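Glucosamine--fructose-6-phosphate aminotransferase [isomerizing] (Francisella tularensis subsp. tularensis, PDB 3TBF) catalyses the formation of glucosamine 6-phosphate from fructose 6-phosphate and glutamine, its C-terminal domain, the part crystallised here, probably carrying the sugar-isomerising half of the reaction. Local coordinates at residues E49-T54 with G102-S107; V130-I135 with R145-A150. All coordinates share one frame; numbering follows the deposited sequence.

In the fold
Both contacts belong to the first SIS domain and meet in its five-stranded parallel sheet, where strands 103-109 and 129-136 are neighbours; their centres lie about 9 Å apart. Backbone pairs tie them together: Phe105 O to Met133 N and Ser107 O to Ile135 N, each a probable hydrogen bond of 2.8 Å. A side chain packs on the neighbouring backbone, Leu104 CD1 lying 3.6 Å from Gly131 O. Contact 1 sets the end of helix 47-52 against the start of the central strand, and contact 2 adds strand 149-152, outermost in this chain. No ligand marks the active site; as in other SIS domains, sugar phosphate probably binds near the carboxy-terminal strand ends, opposite contact 1.

Contact 1 (E49-T54 with G102-S107); sequences ELFEKT and GSLFVS
The Phe51 ring meets Leu104 at its edge: CE1 lies 4.1 Å from Leu104 CD2, which sits near the ring plane, and no atom of 102-107 lies over either face. Val180, Ile181 and Leu184 of helix 165-184, with Met133 of the sheet, also touch this ring. Along the helix surface a salt bridge holds Lys53, whose NZ meets Glu49 OE2 at 2.7 Å on the anti side of the carboxylate.

Leu104 is the hub. Its CB is directed toward 49-54; chi1 179° sets CG anti to the backbone N, and chi2 68° sends the two methyls to different partners. CD2 goes to the phenylalanine, whereas CD1 presses on Leu50 CD2 at 3.4 Å, closer than usual for two methyls, and the two leucines cross at about a right angle. Thr54 fills the third side: its OG1 is 3.7 Å from Leu104 CB, with CG2 also alongside. That hydroxyl donates back to Leu50 O at 2.8 Å, with a C=O...donor angle of 139°, which fixes its rotation. At Gly102, before Leu104 in the chain, the backbones draw close, and Thr54 CA makes a C-H...O contact with Gly102 O at 3.4 Å.

No conventional hydrogen bond crosses between the segments. Thr54 OG1 binds Leu50 O, and Lys185 binds the carbonyls of Glu52 and Thr54. The segments are therefore held by van der Waals fit around Leu104, together with the backbone approach of Thr54 and Gly102, without a directional bond between them.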
# COMPACT_ATOMS: atom_id res chain seq x y z
N GLU A 49 9.60 25.97 -16.81
CA GLU A 49 10.07 26.69 -15.64
C GLU A 49 9.68 25.88 -14.40
O GLU A 49 10.45 25.70 -13.48
CB GLU A 49 9.46 28.09 -15.63
CG GLU A 49 9.60 28.86 -14.33
CD GLU A 49 8.31 29.64 -13.96
OE1 GLU A 49 7.79 30.39 -14.85
OE2 GLU A 49 7.83 29.53 -12.79
N LEU A 50 8.48 25.35 -14.43
CA LEU A 50 7.93 24.58 -13.33
C LEU A 50 8.71 23.27 -13.10
O LEU A 50 8.92 22.82 -11.96
CB LEU A 50 6.50 24.28 -13.69
CG LEU A 50 5.50 24.01 -12.60
CD1 LEU A 50 4.59 25.25 -12.43
CD2 LEU A 50 4.69 22.79 -12.99
N PHE A 51 9.17 22.66 -14.17
CA PHE A 51 9.94 21.44 -14.07
C PHE A 51 11.39 21.72 -13.64
O PHE A 51 12.04 20.85 -13.04
CB PHE A 51 9.97 20.70 -15.41
CG PHE A 51 8.63 20.13 -15.85
CD1 PHE A 51 7.61 19.86 -14.96
CD2 PHE A 51 8.43 19.80 -17.20
CE1 PHE A 51 6.41 19.30 -15.38
CE2 PHE A 51 7.23 19.24 -17.63
CZ PHE A 51 6.23 18.98 -16.71
N GLU A 52 11.91 22.90 -13.96
CA GLU A 52 13.27 23.27 -13.56
C GLU A 52 13.30 23.46 -12.07
O GLU A 52 14.29 23.18 -11.44
CB GLU A 52 13.72 24.56 -14.24
CG GLU A 52 13.78 24.44 -15.75
CD GLU A 52 14.39 25.67 -16.46
OE1 GLU A 52 14.10 26.84 -16.05
OE2 GLU A 52 15.13 25.45 -17.45
N LYS A 53 12.21 23.93 -11.50
CA LYS A 53 12.09 24.10 -10.04
C LYS A 53 11.74 22.82 -9.25
O LYS A 53 11.81 22.82 -8.05
CB LYS A 53 10.98 25.10 -9.72
CG LYS A 53 11.14 26.49 -10.28
CD LYS A 53 9.83 27.27 -10.02
CE LYS A 53 9.88 28.75 -10.49
NZ LYS A 53 8.60 29.51 -10.20
N THR A 54 11.32 21.77 -9.93
CA THR A 54 10.81 20.58 -9.29
C THR A 54 11.94 19.79 -8.75
O THR A 54 12.90 19.53 -9.47
CB THR A 54 10.06 19.70 -10.27
OG1 THR A 54 8.88 20.39 -10.66
CG2 THR A 54 9.73 18.32 -9.68
N GLY A 102 10.28 22.49 -3.25
CA GLY A 102 10.41 22.14 -4.66
C GLY A 102 9.54 20.97 -5.11
O GLY A 102 9.86 20.29 -6.09
N SER A 103 8.45 20.76 -4.38
CA SER A 103 7.55 19.66 -4.64
C SER A 103 6.55 20.00 -5.72
O SER A 103 5.91 21.05 -5.65
CB SER A 103 6.78 19.32 -3.38
OG SER A 103 7.29 18.14 -2.84
N LEU A 104 6.39 19.11 -6.69
CA LEU A 104 5.38 19.28 -7.73
C LEU A 104 4.22 18.38 -7.37
O LEU A 104 4.42 17.21 -7.06
CB LEU A 104 5.95 18.86 -9.09
CG LEU A 104 5.02 18.94 -10.28
CD1 LEU A 104 4.73 20.43 -10.57
CD2 LEU A 104 5.61 18.20 -11.48
N PHE A 105 3.03 18.95 -7.34
CA PHE A 105 1.81 18.22 -7.07
C PHE A 105 1.26 17.69 -8.40
O PHE A 105 0.94 18.43 -9.30
CB PHE A 105 0.79 19.15 -6.37
CG PHE A 105 -0.47 18.45 -5.98
CD1 PHE A 105 -1.50 18.25 -6.90
CD2 PHE A 105 -0.65 17.97 -4.71
CE1 PHE A 105 -2.67 17.58 -6.54
CE2 PHE A 105 -1.84 17.33 -4.33
CZ PHE A 105 -2.83 17.11 -5.27
N VAL A 106 1.23 16.37 -8.54
CA VAL A 106 0.75 15.73 -9.74
C VAL A 106 -0.49 14.95 -9.37
O VAL A 106 -0.45 14.10 -8.46
CB VAL A 106 1.75 14.76 -10.27
CG1 VAL A 106 1.16 13.93 -11.47
CG2 VAL A 106 3.00 15.48 -10.67
N SER A 107 -1.62 15.27 -10.00
CA SER A 107 -2.81 14.47 -9.85
C SER A 107 -3.11 13.64 -11.12
O SER A 107 -2.68 13.96 -12.23
CB SER A 107 -3.98 15.35 -9.49
OG SER A 107 -4.24 16.29 -10.49

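Contact 2 (V130-I135 with R145-A150)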
# COMPACT_ATOMS: atom_id res chain seq x y z
N VAL A 130 5.62 23.93 -5.60
CA VAL A 130 6.04 24.86 -6.64
C VAL A 130 4.95 25.03 -7.70
O VAL A 130 4.90 26.02 -8.42
CB VAL A 130 7.37 24.41 -7.32
CG1 VAL A 130 8.49 24.35 -6.30
CG2 VAL A 130 7.23 23.06 -8.01
N GLY A 131 4.08 24.03 -7.80
CA GLY A 131 2.99 24.06 -8.77
C GLY A 131 2.26 22.73 -8.89
O GLY A 131 2.52 21.81 -8.13
N SER A 132 1.35 22.65 -9.85
CA SER A 132 0.54 21.45 -10.05
C SER A 132 0.45 21.03 -11.53
O SER A 132 0.52 21.86 -12.44
CB SER A 132 -0.87 21.66 -9.51
OG SER A 132 -1.43 22.84 -10.04
N MSE A 133 0.29 19.73 -11.73
CA MSE A 133 0.11 19.18 -13.06
C MSE A 133 -0.95 18.12 -12.97
O MSE A 133 -0.94 17.33 -12.08
CB MSE A 133 1.39 18.55 -13.57
CG MSE A 133 1.19 17.83 -14.92
SE MSE A 133 2.84 17.16 -15.66
CE MSE A 133 3.00 15.44 -14.64
N CYS A 134 -1.85 18.10 -13.93
CA CYS A 134 -2.85 17.08 -14.00
C CYS A 134 -2.60 16.14 -15.15
O CYS A 134 -2.37 16.59 -16.26
CB CYS A 134 -4.23 17.69 -14.25
SG CYS A 134 -5.45 16.33 -14.21
N ILE A 135 -2.66 14.85 -14.90
CA ILE A 135 -2.73 13.87 -15.99
C ILE A 135 -4.19 13.48 -16.15
O ILE A 135 -4.72 12.71 -15.35
CB ILE A 135 -1.94 12.63 -15.70
CG1 ILE A 135 -0.52 13.03 -15.36
CG2 ILE A 135 -2.02 11.60 -16.83
CD1 ILE A 135 0.41 12.38 -16.09
N ARG A 145 -8.63 22.73 -15.21
CA ARG A 145 -8.71 24.18 -15.02
C ARG A 145 -7.90 24.66 -13.82
O ARG A 145 -7.25 25.69 -13.84
CB ARG A 145 -10.17 24.64 -14.90
CG ARG A 145 -10.99 24.36 -16.17
CD ARG A 145 -12.40 24.98 -16.09
NE ARG A 145 -13.12 24.53 -14.90
CZ ARG A 145 -14.02 23.58 -14.85
NH1 ARG A 145 -14.37 22.92 -15.94
NH2 ARG A 145 -14.60 23.29 -13.69
N GLU A 146 -7.92 23.89 -12.76
CA GLU A 146 -7.32 24.36 -11.55
C GLU A 146 -5.86 24.00 -11.43
O GLU A 146 -5.23 24.49 -10.50
CB GLU A 146 -8.11 23.88 -10.38
CG GLU A 146 -9.49 24.47 -10.40
CD GLU A 146 -10.33 23.97 -9.24
OE1 GLU A 146 -9.79 23.90 -8.10
OE2 GLU A 146 -11.53 23.65 -9.45
N SER A 147 -5.31 23.21 -12.35
CA SER A 147 -3.90 22.89 -12.30
C SER A 147 -3.09 23.90 -13.12
O SER A 147 -3.61 24.53 -14.02
CB SER A 147 -3.65 21.47 -12.82
OG SER A 147 -4.35 20.54 -12.02
N ASP A 148 -1.79 24.02 -12.84
CA ASP A 148 -0.94 24.86 -13.66
C ASP A 148 -0.75 24.30 -15.05
O ASP A 148 -0.68 25.04 -16.01
CB ASP A 148 0.43 25.02 -13.04
CG ASP A 148 0.37 25.71 -11.71
OD1 ASP A 148 -0.57 26.51 -11.51
OD2 ASP A 148 1.27 25.47 -10.90
N ILE A 149 -0.62 22.99 -15.16
CA ILE A 149 -0.42 22.36 -16.44
C ILE A 149 -1.15 21.02 -16.52
O ILE A 149 -1.35 20.35 -15.52
CB ILE A 149 1.09 22.22 -16.75
CG1 ILE A 149 1.83 21.41 -15.69
CG2 ILE A 149 1.76 23.59 -16.75
CD1 ILE A 149 3.31 21.24 -16.10
N ALA A 150 -1.54 20.65 -17.71
CA ALA A 150 -2.31 19.46 -17.93
C ALA A 150 -1.67 18.67 -19.07
O ALA A 150 -1.50 19.18 -20.14
CB ALA A 150 -3.71 19.83 -18.29
O HOH W 1 -2.82 18.71 -10.31
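Gly131 opens the contact by passing close to an acid: its CA lies 3.1 Å from Asp148 OD2. One residue on, Ser132 is engaged through three of its polar atoms. Its N donates to Asp148 OD2 at 3.0 Å, arriving from above the carboxylate, 55° out of the plane. Its OG, held between the backbone N and the carbonyl carbon (chi1 52°), faces the incoming chain and accepts Asp148 N at 3.1 Å. Its O accepts Ile149 N at 3.2 Å. The serine and aspartate thus exchange reciprocal side-chain-to-backbone bonds, clamping the turn that leads from helix 142-146 into strand 149-152.

Met133, modelled as selenomethionine, pairs with Ile149 in a parallel bridge. Its CB packs 3.6 Å from Ile149 CG1, while the chain runs out extended to SE and the bend at chi3 turns only the terminal CE. Cys134 N then donates to Ile149 O at 2.8 Å, in the carbonyl plane and fairly straight (160° at the hydrogen), so this bond and that to Ile149 N flank Met133 as a parallel ladder requires. On the other face of the sheet Cys134 CB touches Ser147 OG at 3.6 Å; that hydroxyl bonds to Leu143 O and also accepts from a water that reaches Met133 O weakly.

The whole forms a beta-alpha-beta crossover, strand 129-136 passing through helix 142-146 to strand 149-152, the last strand of the sheet in this chain. Leu121 of helix 115-124 touches Ser132 and Ser147 on one face; on the other, Ile149 packs against helix 47-52 and Met133 against Phe177 of helix 165-184.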